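Local coordinates for proteasome activator protein PA26 (Trypanosoma brucei, PDB 1YAR), which probably binds the ends of the 20S proteasome as a ring-shaped 11S (PA28-type) activator and opens its gate to substrates, at residues S156-V161 against R190-D195. Residues are numbered along the deposited sequence; the frame is centred on the assembly and turned at random.
Sequences SARSTV and RQIDAD
Ile192 points from helix 183-226 at helix 150-166 and meets Ala157 and Val161. The two helix segments run antiparallel, at 169°, with their axes 10.0 Å apart at closest approach. They pair two helices of this mostly helical subunit. With its CG1 branch turned away from its own carbonyl carbon, Ile192 sends CD1 toward the other helix. Its CD1 reaches Val161 CG2 at 3.7 Å, and the two side chains lie alongside one another, running opposite ways. The same CD1 lies 3.7 Å from Ala157 O. The other branch, Ile192 CG2, faces Ala157 CB at 4.3 Å, a looser contact. Arg152 of a neighbouring subunit packs on both Ala157 and Ile192.

Asp193 comes next and carries the polar half of the contact. Arg158 meets its carboxylate side-on with two nitrogens. Arg158 NE bonds to Asp193 OD1 at 2.8 Å, nearly straight at 168°, on the syn lone pair. Arg158 NH2 bonds to Asp193 OD2 at 2.9 Å. The guanidinium and carboxylate planes are only 10° apart. The arginine is stretched out through CG, CD and NE, which brings its guanidinium across to the acid. Tyr61 OH also bonds Asp193 OD2, and Tyr154 OH bonds OD1. Arg158 NH1 forms a second salt bridge, with Glu162, and a hydrogen bond to Gln65 O.

The salt bridge is therefore buried but well partnered: paired bonds hold the two groups nearly coplanar, and the added hydroxyls and Arg158 probably favour an ionised Asp193.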
# COMPACT_ATOMS: atom_id res chain seq x y z
N SER O 156 -118.30 -19.26 46.69
CA SER O 156 -118.72 -19.89 45.44
C SER O 156 -118.79 -21.40 45.62
O SER O 156 -119.85 -22.00 45.44
CB SER O 156 -117.72 -19.58 44.31
OG SER O 156 -117.39 -18.20 44.23
N ALA O 157 -117.65 -21.98 46.00
CA ALA O 157 -117.49 -23.44 46.10
C ALA O 157 -118.46 -24.04 47.13
O ALA O 157 -119.12 -25.05 46.86
CB ALA O 157 -116.04 -23.76 46.50
N ARG O 158 -118.56 -23.39 48.28
CA ARG O 158 -119.43 -23.87 49.35
C ARG O 158 -120.91 -23.76 48.98
O ARG O 158 -121.68 -24.67 49.24
CB ARG O 158 -119.13 -23.14 50.67
CG ARG O 158 -119.21 -24.06 51.88
CD ARG O 158 -119.20 -23.38 53.23
NE ARG O 158 -119.04 -24.37 54.31
CZ ARG O 158 -120.05 -24.86 55.05
NH1 ARG O 158 -121.30 -24.47 54.85
NH2 ARG O 158 -119.79 -25.74 56.00
N SER O 159 -121.28 -22.64 48.35
CA SER O 159 -122.68 -22.38 47.98
C SER O 159 -123.25 -23.36 46.95
O SER O 159 -124.45 -23.66 46.99
CB SER O 159 -122.85 -20.93 47.50
OG SER O 159 -122.28 -20.75 46.21
N THR O 160 -122.40 -23.86 46.05
CA THR O 160 -122.77 -24.92 45.11
C THR O 160 -123.12 -26.21 45.84
O THR O 160 -124.16 -26.81 45.59
CB THR O 160 -121.61 -25.18 44.11
OG1 THR O 160 -121.30 -23.97 43.42
CG2 THR O 160 -122.04 -26.14 42.99
N VAL O 161 -122.26 -26.60 46.78
CA VAL O 161 -122.47 -27.81 47.57
C VAL O 161 -123.65 -27.64 48.54
O VAL O 161 -124.47 -28.55 48.68
CB VAL O 161 -121.15 -28.26 48.27
CG1 VAL O 161 -121.37 -29.41 49.25
CG2 VAL O 161 -120.12 -28.65 47.20
N ARG O 190 -117.18 -30.64 54.03
CA ARG O 190 -116.13 -30.60 55.03
C ARG O 190 -114.78 -30.36 54.36
O ARG O 190 -113.94 -29.66 54.92
CB ARG O 190 -116.12 -31.91 55.82
CG ARG O 190 -115.11 -31.99 56.90
CD ARG O 190 -115.27 -33.24 57.73
NE ARG O 190 -114.12 -33.48 58.58
CZ ARG O 190 -113.05 -34.17 58.19
NH1 ARG O 190 -112.99 -34.68 56.97
NH2 ARG O 190 -112.04 -34.34 59.04
N GLN O 191 -114.58 -30.96 53.18
CA GLN O 191 -113.28 -30.89 52.50
C GLN O 191 -113.02 -29.49 51.98
O GLN O 191 -111.86 -29.03 51.98
CB GLN O 191 -113.15 -31.92 51.37
CG GLN O 191 -111.65 -32.28 51.09
CD GLN O 191 -110.90 -32.77 52.33
OE1 GLN O 191 -111.38 -33.68 53.03
NE2 GLN O 191 -109.74 -32.19 52.61
N ILE O 192 -114.07 -28.82 51.52
CA ILE O 192 -113.97 -27.43 51.11
C ILE O 192 -113.53 -26.58 52.31
O ILE O 192 -112.59 -25.79 52.19
CB ILE O 192 -115.29 -26.92 50.48
CG1 ILE O 192 -115.47 -27.50 49.09
CG2 ILE O 192 -115.32 -25.38 50.43
CD1 ILE O 192 -116.91 -27.44 48.58
N ASP O 193 -114.20 -26.74 53.46
CA ASP O 193 -113.78 -26.02 54.67
C ASP O 193 -112.33 -26.28 55.04
O ASP O 193 -111.57 -25.35 55.28
CB ASP O 193 -114.69 -26.33 55.86
CG ASP O 193 -116.07 -25.73 55.70
OD1 ASP O 193 -116.30 -24.96 54.73
OD2 ASP O 193 -116.99 -25.98 56.48
N ALA O 194 -111.94 -27.55 55.09
CA ALA O 194 -110.57 -27.90 55.42
C ALA O 194 -109.57 -27.36 54.37
O ALA O 194 -108.55 -26.78 54.74
CB ALA O 194 -110.40 -29.41 55.55
N ASP O 195 -109.88 -27.57 53.10
CA ASP O 195 -108.92 -27.24 52.04
C ASP O 195 -108.68 -25.75 51.92
O ASP O 195 -107.58 -25.34 51.55
CB ASP O 195 -109.36 -27.81 50.69
CG ASP O 195 -109.00 -29.28 50.52
OD1 ASP O 195 -108.45 -29.89 51.47
OD2 ASP O 195 -109.23 -29.91 49.46